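Local coordinates for CELL division protein FTSZ (Haloferax volcanii, PDB 4B45) that binds and probably hydrolyses GTP as a tubulin-like cytoskeletal protein that takes part in controlling archaeal cell shape, at residues V208-S219 with A263-A271; I222-A232 with G308-V319. All blocks are in the same frame, centred on the assembly; numbering follows the deposited sequence.

Interaction 1: residues V208-S219 with A263-A271; sequences VDTSEVINTLRS and ADAALVVIA
Thr216 and Ala265 mark the close end of this helix-on-sheet contact, their CA atoms 5.4 Å apart. Helix 210-217 runs nearly antiparallel to strand 265-271, at 153°, with the axes 7.6 Å apart at closest approach. Where the chain turns its corner at Asp264, that residue and Ala265 both face Gly317, a classic beta bulge.

Leu267 makes the largest single contribution to the packing. With CG anti to the backbone N (chi1 171°), its two methyls divide between neighbouring helix residues: CD1 meets Glu212 CB at 3.9 Å, while CD2 meets Val213 CG2 at 3.8 Å. Its CB lies 3.4 Å from Thr216 OG1, the two side chains crossing at about a right angle. Farther along, Val208 CG2 sits equally close to both methyls of Val269. Helix 279-293 packs against Ala266 and Val268, whose side chains leave the strand on its other face.

The buried Thr216 hydroxyl is satisfied twice. It donates to Glu212 O, 2.6 Å from OG1, and accepts from a water that also donates to Ala266 O. The direct contacts are thus mainly apolar, and this single water links the threonine hydroxyl to the strand carbonyl of Ala266, so the polar connection is indirect.

Interaction 2: residues I222-A232 with G308-V319; sequences IAALGYASAEA and GRLASLVLLGGV
Ser229 and Arg309 meet through two complementary rotations. The serine OG sits between its own backbone N and carbonyl carbon (chi1 75°), and the arginine chain, bent at chi3 (65°), folds back across the neighbouring strand. The guanidinium then grips one oxygen side-on: NH2 lies 2.7 Å and NE 3.2 Å from Ser229 OG, which stays in the guanidinium plane. One face of the group rests over the Ala230-Glu231 peptide, with Ala230 C above its centre. With an alanine here in place of the arginine, Ser229 OG would probably lose both donors and the Ala230-Glu231 backbone the flat group stacked over it. The same serine hydroxyl also bonds the backbone of a bound peptide, whose apolar side chain packs on Tyr227 and Ala311.

Strands 222-231 and 309-317, part of the sheet of the tubulin-like C-terminal domain, are antiparallel, and paired backbone bonds join Ala224 to Leu316, Gly226 to Val314, Ala228 to Ser312 and Ala230 to Leu310. At the far end Val319 N reaches Ile222 O at 2.8 Å, past the corner at Gly318, while a water bridges Ile222 N and Val319 O.

On the face carrying Leu225 and Tyr227, Leu225 CD1 lies 3.9 Å from Leu315 CB. Tyr227 CD1 comes within 3.8 Å of Leu313 CD1, and its CE1 within 3.7 Å of Ala311 CB. Helix 175-196 covers this face. Helix 240-252 covers the other, touching Ala228, Ala230 and Val314; there Ser312 OG finds its polar partners in Thr246 and Thr247.

Backbone pairing thus runs the whole length, while the side-chain chemistry, mainly apolar at mid-strand apart from Ser312, turns polar where Arg309 meets Ser229 beside the bound peptide.

From the N terminus the chain passes through helix 210-217, then strand 222-231, strand 263-272 and finally strand 309-319. Interaction 1 closes a loop of 43 residues and interaction 2 one of 75; the second opens inside the first and ends beyond it, so the two cross rather than nest. In the sheet, strand 309-319 lies between the other two strands. A probable hydrogen bond from Leu313 N to Val269 O, 2.7 Å long, joins the contacts directly, and Thr216 and Leu217 of the helix also touch Leu315. Helix and three strands are thereby tied together within the C-terminal domain, away from the nucleotide site.

Interaction 1: residues V208-S219 with A263-A271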
ATOM      1  N   VAL A 208      -4.874  -7.435 -16.924  1.00 64.84           N
ATOM      2  CA  VAL A 208      -5.766  -6.555 -16.175  1.00 56.95           C
ATOM      3  C   VAL A 208      -5.499  -5.077 -16.466  1.00 54.90           C
ATOM      4  O   VAL A 208      -4.455  -4.548 -16.071  1.00 45.96           O
ATOM      5  CB  VAL A 208      -5.565  -6.763 -14.666  1.00 56.54           C
ATOM      6  CG1 VAL A 208      -6.611  -6.009 -13.883  1.00 56.87           C
ATOM      7  CG2 VAL A 208      -5.595  -8.242 -14.323  1.00 57.15           C
ATOM      8  N   ASP A 209      -6.442  -4.406 -17.128  1.00 51.65           N
ATOM      9  CA  ASP A 209      -6.286  -2.981 -17.439  1.00 51.66           C
ATOM     10  C   ASP A 209      -5.995  -2.204 -16.163  1.00 50.54           C
ATOM     11  O   ASP A 209      -6.478  -2.556 -15.098  1.00 44.82           O
ATOM     12  CB  ASP A 209      -7.550  -2.400 -18.079  1.00 48.98           C
ATOM     13  CG  ASP A 209      -7.797  -2.913 -19.495  1.00 64.25           C
ATOM     14  OD1 ASP A 209      -6.880  -3.533 -20.092  1.00 62.44           O
ATOM     15  OD2 ASP A 209      -8.919  -2.678 -20.014  1.00 68.87           O
ATOM     16  N   THR A 210      -5.215  -1.138 -16.282  1.00 51.80           N
ATOM     17  CA  THR A 210      -4.941  -0.252 -15.153  1.00 44.66           C
ATOM     18  C   THR A 210      -6.237   0.392 -14.671  1.00 45.32           C
ATOM     19  O   THR A 210      -6.381   0.730 -13.495  1.00 44.77           O
ATOM     20  CB  THR A 210      -3.926   0.834 -15.583  1.00 45.82           C
ATOM     21  OG1 THR A 210      -2.638   0.225 -15.725  1.00 52.06           O
ATOM     22  CG2 THR A 210      -3.861   1.982 -14.585  1.00 37.14           C
ATOM     23  N   SER A 211      -7.194   0.550 -15.582  1.00 41.23           N
ATOM     24  CA  SER A 211      -8.444   1.210 -15.239  1.00 39.11           C
ATOM     25  C   SER A 211      -9.281   0.405 -14.231  1.00 44.14           C
ATOM     26  O   SER A 211     -10.133   0.976 -13.540  1.00 47.44           O
ATOM     27  CB  SER A 211      -9.254   1.512 -16.508  1.00 48.39           C
ATOM     28  OG  SER A 211      -9.594   0.310 -17.191  1.00 53.75           O
ATOM     29  N   GLU A 212      -9.043  -0.910 -14.148  1.00 39.49           N
ATOM     30  CA  GLU A 212      -9.727  -1.748 -13.161  1.00 51.04           C
ATOM     31  C   GLU A 212      -9.280  -1.388 -11.746  1.00 40.21           C
ATOM     32  O   GLU A 212     -10.074  -1.438 -10.798  1.00 39.27           O
ATOM     33  CB  GLU A 212      -9.456  -3.253 -13.380  1.00 52.42           C
ATOM     34  CG  GLU A 212      -9.449  -3.737 -14.821  1.00 57.77           C
ATOM     35  CD  GLU A 212     -10.806  -3.668 -15.470  1.00 59.40           C
ATOM     36  OE1 GLU A 212     -11.800  -3.440 -14.751  1.00 54.73           O
ATOM     37  OE2 GLU A 212     -10.880  -3.844 -16.705  1.00 73.76           O
ATOM     38  N   VAL A 213      -8.001  -1.068 -11.603  1.00 39.08           N
ATOM     39  CA  VAL A 213      -7.456  -0.622 -10.314  1.00 41.49           C
ATOM     40  C   VAL A 213      -8.045   0.738  -9.948  1.00 45.93           C
ATOM     41  O   VAL A 213      -8.523   0.945  -8.824  1.00 44.26           O
ATOM     42  CB  VAL A 213      -5.912  -0.568 -10.348  1.00 43.51           C
ATOM     43  CG1 VAL A 213      -5.349   0.024  -9.066  1.00 39.92           C
ATOM     44  CG2 VAL A 213      -5.337  -1.967 -10.577  1.00 43.68           C
ATOM     45  N   ILE A 214      -8.046   1.650 -10.918  1.00 47.38           N
ATOM     46  CA  ILE A 214      -8.564   2.995 -10.706  1.00 42.60           C
ATOM     47  C   ILE A 214     -10.042   2.992 -10.334  1.00 44.38           C
ATOM     48  O   ILE A 214     -10.469   3.693  -9.416  1.00 37.39           O
ATOM     49  CB  ILE A 214      -8.348   3.871 -11.949  1.00 46.79           C
ATOM     50  CG1 ILE A 214      -6.850   3.976 -12.240  1.00 48.41           C
ATOM     51  CG2 ILE A 214      -8.988   5.254 -11.757  1.00 42.45           C
ATOM     52  CD1 ILE A 214      -6.470   5.039 -13.247  1.00 44.40           C
ATOM     53  N   ASN A 215     -10.830   2.193 -11.038  1.00 42.99           N
ATOM     54  CA  ASN A 215     -12.256   2.124 -10.748  1.00 40.26           C
ATOM     55  C   ASN A 215     -12.589   1.397  -9.440  1.00 41.20           C
ATOM     56  O   ASN A 215     -13.614   1.665  -8.806  1.00 47.16           O
ATOM     57  CB  ASN A 215     -13.005   1.554 -11.951  1.00 38.18           C
ATOM     58  CG  ASN A 215     -12.987   2.511 -13.123  1.00 48.19           C
ATOM     59  OD1 ASN A 215     -12.526   3.653 -12.985  1.00 47.00           O
ATOM     60  ND2 ASN A 215     -13.485   2.070 -14.275  1.00 44.21           N
ATOM     61  N   THR A 216     -11.713   0.497  -9.024  1.00 38.60           N
ATOM     62  CA  THR A 216     -11.856  -0.135  -7.720  1.00 45.02           C
ATOM     63  C   THR A 216     -11.637   0.871  -6.582  1.00 47.05           C
ATOM     64  O   THR A 216     -12.393   0.898  -5.604  1.00 46.44           O
ATOM     65  CB  THR A 216     -10.890  -1.338  -7.576  1.00 46.71           C
ATOM     66  OG1 THR A 216     -11.181  -2.306  -8.599  1.00 51.72           O
ATOM     67  CG2 THR A 216     -11.045  -1.999  -6.214  1.00 37.60           C
ATOM     68  N   LEU A 217     -10.612   1.709  -6.720  1.00 48.68           N
ATOM     69  CA  LEU A 217     -10.276   2.696  -5.694  1.00 45.67           C
ATOM     70  C   LEU A 217     -11.101   3.981  -5.786  1.00 51.74           C
ATOM     71  O   LEU A 217     -11.049   4.821  -4.882  1.00 47.91           O
ATOM     72  CB  LEU A 217      -8.790   3.039  -5.773  1.00 47.71           C
ATOM     73  CG  LEU A 217      -7.906   1.839  -5.443  1.00 49.44           C
ATOM     74  CD1 LEU A 217      -6.451   2.132  -5.710  1.00 43.48           C
ATOM     75  CD2 LEU A 217      -8.147   1.416  -3.981  1.00 46.31           C
ATOM     76  N   ARG A 218     -11.873   4.111  -6.867  1.00 43.93           N
ATOM     77  CA  ARG A 218     -12.593   5.340  -7.191  1.00 52.74           C
ATOM     78  C   ARG A 218     -13.588   5.776  -6.115  1.00 55.53           C
ATOM     79  O   ARG A 218     -13.845   6.968  -5.940  1.00 59.07           O
ATOM     80  CB  ARG A 218     -13.311   5.169  -8.532  1.00 56.78           C
ATOM     81  CG  ARG A 218     -13.739   6.468  -9.193  1.00 66.59           C
ATOM     82  CD  ARG A 218     -14.070   6.245 -10.670  1.00 66.56           C
ATOM     83  NE  ARG A 218     -15.175   5.307 -10.864  1.00 69.83           N
ATOM     84  CZ  ARG A 218     -15.538   4.818 -12.050  1.00 74.49           C
ATOM     85  NH1 ARG A 218     -14.875   5.173 -13.143  1.00 83.00           N
ATOM     86  NH2 ARG A 218     -16.559   3.973 -12.149  1.00 63.24           N
ATOM     87  N   SER A 219     -14.144   4.806  -5.402  1.00 50.29           N
ATOM     88  CA  SER A 219     -15.098   5.080  -4.336  1.00 62.43           C
ATOM     89  C   SER A 219     -14.492   5.883  -3.175  1.00 66.73           C
ATOM     90  O   SER A 219     -15.203   6.601  -2.465  1.00 67.14           O
ATOM     91  CB  SER A 219     -15.669   3.760  -3.819  1.00 67.89           C
ATOM     92  OG  SER A 219     -14.683   2.741  -3.859  1.00 70.35           O
ATOM     93  N   ALA A 263     -16.658  -4.395   1.751  1.00 48.77           N
ATOM     94  CA  ALA A 263     -16.129  -3.356   0.876  1.00 47.60           C
ATOM     95  C   ALA A 263     -17.088  -2.948  -0.237  1.00 47.37           C
ATOM     96  O   ALA A 263     -17.944  -3.720  -0.670  1.00 46.96           O
ATOM     97  CB  ALA A 263     -14.798  -3.788   0.297  1.00 44.40           C
ATOM     98  N   ASP A 264     -16.928  -1.718  -0.700  1.00 47.50           N
ATOM     99  CA  ASP A 264     -17.779  -1.174  -1.737  1.00 53.41           C
ATOM    100  C   ASP A 264     -17.371  -1.706  -3.112  1.00 48.32           C
ATOM    101  O   ASP A 264     -18.206  -1.875  -3.994  1.00 50.31           O
ATOM    102  CB  ASP A 264     -17.727   0.363  -1.703  1.00 66.20           C
ATOM    103  CG  ASP A 264     -18.540   1.001  -2.818  1.00 82.45           C
ATOM    104  OD1 ASP A 264     -19.789   0.992  -2.730  1.00 92.42           O
ATOM    105  OD2 ASP A 264     -17.933   1.511  -3.785  1.00 83.66           O
ATOM    106  N   ALA A 265     -16.083  -1.964  -3.297  1.00 45.08           N
ATOM    107  CA  ALA A 265     -15.594  -2.432  -4.586  1.00 41.30           C
ATOM    108  C   ALA A 265     -14.465  -3.422  -4.373  1.00 41.37           C
ATOM    109  O   ALA A 265     -13.830  -3.440  -3.319  1.00 41.89           O
ATOM    110  CB  ALA A 265     -15.110  -1.256  -5.439  1.00 42.06           C
ATOM    111  N   ALA A 266     -14.219  -4.255  -5.373  1.00 37.48           N
ATOM    112  CA  ALA A 266     -13.160  -5.232  -5.265  1.00 39.17           C
ATOM    113  C   ALA A 266     -12.588  -5.526  -6.631  1.00 41.47           C
ATOM    114  O   ALA A 266     -13.280  -5.409  -7.643  1.00 43.25           O
ATOM    115  CB  ALA A 266     -13.684  -6.511  -4.637  1.00 35.27           C
ATOM    116  N   LEU A 267     -11.320  -5.910  -6.648  1.00 38.50           N
ATOM    117  CA  LEU A 267     -10.674  -6.371  -7.864  1.00 38.16           C
ATOM    118  C   LEU A 267      -9.961  -7.688  -7.582  1.00 41.15           C
ATOM    119  O   LEU A 267      -9.062  -7.767  -6.740  1.00 37.57           O
ATOM    120  CB  LEU A 267      -9.689  -5.328  -8.386  1.00 39.88           C
ATOM    121  CG  LEU A 267      -8.820  -5.840  -9.523  1.00 38.98           C
ATOM    122  CD1 LEU A 267      -9.697  -6.138 -10.758  1.00 35.43           C
ATOM    123  CD2 LEU A 267      -7.710  -4.857  -9.853  1.00 34.01           C
ATOM    124  N   VAL A 268     -10.376  -8.730  -8.291  1.00 41.80           N
ATOM    125  CA  VAL A 268      -9.803 -10.044  -8.087  1.00 40.70           C
ATOM    126  C   VAL A 268      -8.865 -10.399  -9.221  1.00 41.37           C
ATOM    127  O   VAL A 268      -9.276 -10.532 -10.374  1.00 42.43           O
ATOM    128  CB  VAL A 268     -10.894 -11.106  -8.015  1.00 43.28           C
ATOM    129  CG1 VAL A 268     -10.288 -12.454  -7.673  1.00 45.95           C
ATOM    130  CG2 VAL A 268     -11.947 -10.683  -7.005  1.00 37.89           C
ATOM    131  N   VAL A 269      -7.596 -10.551  -8.878  1.00 43.28           N
ATOM    132  CA  VAL A 269      -6.589 -10.904  -9.854  1.00 40.95           C
ATOM    133  C   VAL A 269      -6.079 -12.278  -9.461  1.00 44.94           C
ATOM    134  O   VAL A 269      -5.642 -12.496  -8.328  1.00 41.31           O
ATOM    135  CB  VAL A 269      -5.431  -9.851  -9.895  1.00 45.39           C
ATOM    136  CG1 VAL A 269      -4.348 -10.238 -10.906  1.00 43.50           C
ATOM    137  CG2 VAL A 269      -5.968  -8.466 -10.225  1.00 42.28           C
ATOM    138  N   ILE A 270      -6.188 -13.218 -10.388  1.00 43.94           N
ATOM    139  CA  ILE A 270      -5.563 -14.519 -10.233  1.00 41.73           C
ATOM    140  C   ILE A 270      -4.303 -14.483 -11.075  1.00 43.89           C
ATOM    141  O   ILE A 270      -4.359 -14.217 -12.281  1.00 42.58           O
ATOM    142  CB  ILE A 270      -6.468 -15.651 -10.752  1.00 43.17           C
ATOM    143  CG1 ILE A 270      -7.823 -15.602 -10.052  1.00 41.32           C
ATOM    144  CG2 ILE A 270      -5.797 -17.007 -10.582  1.00 40.98           C
ATOM    145  CD1 ILE A 270      -7.719 -15.528  -8.563  1.00 45.52           C
ATOM    146  N   ALA A 271      -3.163 -14.730 -10.439  1.00 37.20           N
ATOM    147  CA  ALA A 271      -1.887 -14.695 -11.139  1.00 40.56           C
ATOM    148  C   ALA A 271      -1.263 -16.084 -11.268  1.00 46.22           C
ATOM    149  O   ALA A 271      -1.369 -16.918 -10.361  1.00 51.50           O
ATOM    150  CB  ALA A 271      -0.921 -13.738 -10.422  1.00 37.93           C
TER
HETATM  151  O   HOH W   1     -13.943  -2.698  -8.662  1.00 39.44           O

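Interaction 2: residues I222-A232 with G308-V319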
ATOM      1  N   ILE A 222     -10.940   4.003   2.833  1.00 47.45           N
ATOM      2  CA  ILE A 222      -9.918   3.016   3.143  1.00 50.07           C
ATOM      3  C   ILE A 222      -9.914   1.850   2.167  1.00 49.97           C
ATOM      4  O   ILE A 222     -10.969   1.334   1.790  1.00 49.46           O
ATOM      5  CB  ILE A 222     -10.073   2.503   4.592  1.00 51.57           C
ATOM      6  CG1 ILE A 222      -9.704   3.612   5.574  1.00 51.66           C
ATOM      7  CG2 ILE A 222      -9.186   1.310   4.839  1.00 51.39           C
ATOM      8  CD1 ILE A 222     -10.024   3.276   7.002  1.00 55.43           C
ATOM      9  N   ALA A 223      -8.722   1.437   1.746  1.00 48.47           N
ATOM     10  CA  ALA A 223      -8.610   0.241   0.927  1.00 46.92           C
ATOM     11  C   ALA A 223      -7.684  -0.789   1.564  1.00 49.55           C
ATOM     12  O   ALA A 223      -6.846  -0.455   2.428  1.00 42.94           O
ATOM     13  CB  ALA A 223      -8.160   0.590  -0.489  1.00 35.26           C
ATOM     14  N   ALA A 224      -7.855  -2.047   1.158  1.00 40.07           N
ATOM     15  CA  ALA A 224      -6.992  -3.119   1.639  1.00 40.21           C
ATOM     16  C   ALA A 224      -6.553  -3.987   0.482  1.00 40.43           C
ATOM     17  O   ALA A 224      -7.219  -4.051  -0.561  1.00 46.70           O
ATOM     18  CB  ALA A 224      -7.688  -3.947   2.712  1.00 40.90           C
ATOM     19  N   LEU A 225      -5.421  -4.653   0.649  1.00 34.40           N
ATOM     20  CA  LEU A 225      -4.898  -5.465  -0.436  1.00 40.09           C
ATOM     21  C   LEU A 225      -4.580  -6.851   0.067  1.00 40.99           C
ATOM     22  O   LEU A 225      -3.707  -7.014   0.902  1.00 39.12           O
ATOM     23  CB  LEU A 225      -3.654  -4.825  -1.058  1.00 39.10           C
ATOM     24  CG  LEU A 225      -3.126  -5.572  -2.296  1.00 44.48           C
ATOM     25  CD1 LEU A 225      -4.241  -5.771  -3.353  1.00 41.43           C
ATOM     26  CD2 LEU A 225      -1.904  -4.887  -2.931  1.00 39.58           C
ATOM     27  N   GLY A 226      -5.301  -7.847  -0.439  1.00 40.25           N
ATOM     28  CA  GLY A 226      -5.124  -9.209   0.014  1.00 34.14           C
ATOM     29  C   GLY A 226      -4.232 -10.025  -0.899  1.00 40.06           C
ATOM     30  O   GLY A 226      -4.236  -9.846  -2.121  1.00 43.71           O
ATOM     31  N   TYR A 227      -3.475 -10.943  -0.306  1.00 40.90           N
ATOM     32  CA  TYR A 227      -2.629 -11.838  -1.083  1.00 40.53           C
ATOM     33  C   TYR A 227      -2.531 -13.237  -0.459  1.00 48.41           C
ATOM     34  O   TYR A 227      -2.413 -13.383   0.767  1.00 43.19           O
ATOM     35  CB  TYR A 227      -1.243 -11.224  -1.263  1.00 44.19           C
ATOM     36  CG  TYR A 227      -0.256 -12.107  -1.992  1.00 45.95           C
ATOM     37  CD1 TYR A 227      -0.240 -12.163  -3.373  1.00 45.40           C
ATOM     38  CD2 TYR A 227       0.666 -12.882  -1.290  1.00 49.95           C
ATOM     39  CE1 TYR A 227       0.665 -12.972  -4.045  1.00 50.26           C
ATOM     40  CE2 TYR A 227       1.568 -13.696  -1.948  1.00 45.59           C
ATOM     41  CZ  TYR A 227       1.560 -13.738  -3.327  1.00 46.70           C
ATOM     42  OH  TYR A 227       2.465 -14.535  -3.991  1.00 51.49           O
ATOM     43  N   ALA A 228      -2.613 -14.262  -1.307  1.00 49.54           N
ATOM     44  CA  ALA A 228      -2.307 -15.638  -0.900  1.00 52.09           C
ATOM     45  C   ALA A 228      -1.917 -16.470  -2.115  1.00 51.95           C
ATOM     46  O   ALA A 228      -2.370 -16.195  -3.231  1.00 49.32           O
ATOM     47  CB  ALA A 228      -3.485 -16.279  -0.165  1.00 43.67           C
ATOM     48  N   SER A 229      -1.079 -17.484  -1.904  1.00 51.90           N
ATOM     49  CA  SER A 229      -0.606 -18.312  -3.017  1.00 49.05           C
ATOM     50  C   SER A 229      -0.591 -19.803  -2.698  1.00 51.84           C
ATOM     51  O   SER A 229      -0.668 -20.214  -1.542  1.00 49.53           O
ATOM     52  CB  SER A 229       0.785 -17.877  -3.476  1.00 51.77           C
ATOM     53  OG  SER A 229       1.775 -18.296  -2.550  1.00 52.96           O
ATOM     54  N   ALA A 230      -0.484 -20.606  -3.747  1.00 53.27           N
ATOM     55  CA  ALA A 230      -0.511 -22.057  -3.610  1.00 51.39           C
ATOM     56  C   ALA A 230       0.256 -22.666  -4.758  1.00 51.84           C
ATOM     57  O   ALA A 230       0.345 -22.076  -5.841  1.00 49.94           O
ATOM     58  CB  ALA A 230      -1.927 -22.550  -3.640  1.00 42.63           C
ATOM     59  N   GLU A 231       0.800 -23.854  -4.533  1.00 46.77           N
ATOM     60  CA  GLU A 231       1.466 -24.567  -5.605  1.00 56.22           C
ATOM     61  C   GLU A 231       0.455 -24.833  -6.714  1.00 56.00           C
ATOM     62  O   GLU A 231      -0.714 -25.115  -6.439  1.00 50.16           O
ATOM     63  CB  GLU A 231       2.060 -25.879  -5.103  1.00 63.16           C
ATOM     64  CG  GLU A 231       2.668 -26.714  -6.214  1.00 79.52           C
ATOM     65  CD  GLU A 231       3.011 -28.124  -5.780  1.00 94.60           C
ATOM     66  OE1 GLU A 231       3.312 -28.328  -4.580  1.00 99.72           O
ATOM     67  OE2 GLU A 231       2.976 -29.027  -6.648  1.00 97.68           O
ATOM     68  N   ALA A 232       0.897 -24.712  -7.964  1.00 54.53           N
ATOM     69  CA  ALA A 232       0.046 -25.032  -9.097  1.00 42.25           C
ATOM     70  C   ALA A 232       0.400 -26.367  -9.718  1.00 50.99           C
ATOM     71  O   ALA A 232       1.568 -26.685  -9.951  1.00 53.72           O
ATOM     72  CB  ALA A 232       0.097 -23.938 -10.152  1.00 43.74           C
ATOM     73  N   GLY A 308       5.674 -21.398 -10.472  1.00 55.74           N
ATOM     74  CA  GLY A 308       5.254 -22.766 -10.220  1.00 55.32           C
ATOM     75  C   GLY A 308       4.000 -22.739  -9.371  1.00 52.88           C
ATOM     76  O   GLY A 308       3.465 -23.774  -8.973  1.00 54.41           O
ATOM     77  N   ARG A 309       3.520 -21.532  -9.110  1.00 47.35           N
ATOM     78  CA  ARG A 309       2.401 -21.326  -8.211  1.00 48.26           C
ATOM     79  C   ARG A 309       1.256 -20.553  -8.861  1.00 48.54           C
ATOM     80  O   ARG A 309       1.334 -20.139 -10.020  1.00 45.23           O
ATOM     81  CB  ARG A 309       2.894 -20.583  -6.963  1.00 46.48           C
ATOM     82  CG  ARG A 309       4.066 -21.285  -6.292  1.00 53.62           C
ATOM     83  CD  ARG A 309       4.691 -20.456  -5.174  1.00 60.44           C
ATOM     84  NE  ARG A 309       3.763 -20.246  -4.072  1.00 58.45           N
ATOM     85  CZ  ARG A 309       3.479 -21.164  -3.155  1.00 67.10           C
ATOM     86  NH1 ARG A 309       4.054 -22.357  -3.207  1.00 67.33           N
ATOM     87  NH2 ARG A 309       2.615 -20.889  -2.190  1.00 76.26           N
ATOM     88  N   LEU A 310       0.187 -20.383  -8.093  1.00 48.33           N
ATOM     89  CA  LEU A 310      -0.937 -19.537  -8.459  1.00 46.78           C
ATOM     90  C   LEU A 310      -1.140 -18.623  -7.280  1.00 46.29           C
ATOM     91  O   LEU A 310      -0.861 -19.011  -6.146  1.00 50.86           O
ATOM     92  CB  LEU A 310      -2.215 -20.364  -8.593  1.00 46.04           C
ATOM     93  CG  LEU A 310      -2.417 -21.249  -9.803  1.00 61.12           C
ATOM     94  CD1 LEU A 310      -3.545 -22.217  -9.510  1.00 55.13           C
ATOM     95  CD2 LEU A 310      -2.738 -20.386 -11.008  1.00 70.73           C
ATOM     96  N   ALA A 311      -1.659 -17.429  -7.522  1.00 42.75           N
ATOM     97  CA  ALA A 311      -2.011 -16.571  -6.405  1.00 46.83           C
ATOM     98  C   ALA A 311      -3.242 -15.758  -6.724  1.00 42.98           C
ATOM     99  O   ALA A 311      -3.523 -15.493  -7.887  1.00 46.76           O
ATOM    100  CB  ALA A 311      -0.847 -15.660  -6.022  1.00 43.05           C
ATOM    101  N   SER A 312      -3.980 -15.396  -5.679  1.00 41.78           N
ATOM    102  CA  SER A 312      -5.044 -14.421  -5.788  1.00 40.91           C
ATOM    103  C   SER A 312      -4.565 -13.134  -5.130  1.00 41.31           C
ATOM    104  O   SER A 312      -4.047 -13.130  -4.004  1.00 38.79           O
ATOM    105  CB  SER A 312      -6.325 -14.893  -5.105  1.00 43.99           C
ATOM    106  OG  SER A 312      -6.792 -16.097  -5.683  1.00 67.93           O
ATOM    107  N   LEU A 313      -4.735 -12.043  -5.848  1.00 39.53           N
ATOM    108  CA  LEU A 313      -4.386 -10.740  -5.339  1.00 41.42           C
ATOM    109  C   LEU A 313      -5.693  -9.986  -5.390  1.00 40.62           C
ATOM    110  O   LEU A 313      -6.243  -9.773  -6.473  1.00 45.73           O
ATOM    111  CB  LEU A 313      -3.361 -10.110  -6.264  1.00 43.11           C
ATOM    112  CG  LEU A 313      -2.724  -8.776  -5.912  1.00 43.30           C
ATOM    113  CD1 LEU A 313      -1.758  -8.946  -4.734  1.00 45.59           C
ATOM    114  CD2 LEU A 313      -1.999  -8.242  -7.141  1.00 47.85           C
ATOM    115  N   VAL A 314      -6.229  -9.641  -4.225  1.00 36.69           N
ATOM    116  CA  VAL A 314      -7.535  -8.987  -4.161  1.00 39.03           C
ATOM    117  C   VAL A 314      -7.479  -7.599  -3.537  1.00 44.84           C
ATOM    118  O   VAL A 314      -7.201  -7.465  -2.352  1.00 41.37           O
ATOM    119  CB  VAL A 314      -8.532  -9.819  -3.358  1.00 39.62           C
ATOM    120  CG1 VAL A 314      -9.858  -9.096  -3.283  1.00 44.45           C
ATOM    121  CG2 VAL A 314      -8.713 -11.200  -4.008  1.00 38.64           C
ATOM    122  N   LEU A 315      -7.769  -6.578  -4.342  1.00 39.49           N
ATOM    123  CA  LEU A 315      -7.850  -5.199  -3.873  1.00 38.57           C
ATOM    124  C   LEU A 315      -9.275  -4.921  -3.441  1.00 41.25           C
ATOM    125  O   LEU A 315     -10.214  -5.196  -4.186  1.00 36.49           O
ATOM    126  CB  LEU A 315      -7.449  -4.227  -4.997  1.00 40.47           C
ATOM    127  CG  LEU A 315      -7.570  -2.729  -4.677  1.00 46.73           C
ATOM    128  CD1 LEU A 315      -6.636  -2.322  -3.520  1.00 31.51           C
ATOM    129  CD2 LEU A 315      -7.334  -1.846  -5.921  1.00 44.33           C
ATOM    130  N   LEU A 316      -9.442  -4.406  -2.226  1.00 40.56           N
ATOM    131  CA  LEU A 316     -10.762  -4.056  -1.720  1.00 37.67           C
ATOM    132  C   LEU A 316     -10.839  -2.560  -1.501  1.00 39.52           C
ATOM    133  O   LEU A 316     -10.075  -2.004  -0.710  1.00 45.36           O
ATOM    134  CB  LEU A 316     -11.029  -4.782  -0.405  1.00 38.28           C
ATOM    135  CG  LEU A 316     -10.903  -6.305  -0.483  1.00 43.50           C
ATOM    136  CD1 LEU A 316     -10.387  -6.872   0.811  1.00 43.58           C
ATOM    137  CD2 LEU A 316     -12.250  -6.916  -0.827  1.00 37.73           C
ATOM    138  N   GLY A 317     -11.767  -1.903  -2.183  1.00 39.33           N
ATOM    139  CA  GLY A 317     -11.877  -0.460  -2.079  1.00 43.19           C
ATOM    140  C   GLY A 317     -13.096  -0.088  -1.268  1.00 45.16           C
ATOM    141  O   GLY A 317     -14.093  -0.809  -1.282  1.00 42.47           O
ATOM    142  N   GLY A 318     -13.018   1.025  -0.543  1.00 39.49           N
ATOM    143  CA  GLY A 318     -14.133   1.467   0.287  1.00 41.46           C
ATOM    144  C   GLY A 318     -14.454   0.491   1.400  1.00 45.64           C
ATOM    145  O   GLY A 318     -15.600   0.078   1.569  1.00 49.85           O
ATOM    146  N   VAL A 319     -13.429   0.109   2.155  1.00 41.97           N
ATOM    147  CA  VAL A 319     -13.588  -0.832   3.255  1.00 41.64           C
ATOM    148  C   VAL A 319     -14.342  -0.197   4.420  1.00 54.29           C
ATOM    149  O   VAL A 319     -14.118   0.969   4.749  1.00 60.05           O
ATOM    150  CB  VAL A 319     -12.218  -1.313   3.725  1.00 44.96           C
ATOM    151  CG1 VAL A 319     -12.336  -2.150   4.997  1.00 47.74           C
ATOM    152  CG2 VAL A 319     -11.519  -2.079   2.590  1.00 40.56           C
TER
HETATM  153  O   HOH W   2     -13.721   3.304   3.810  1.00 50.53           O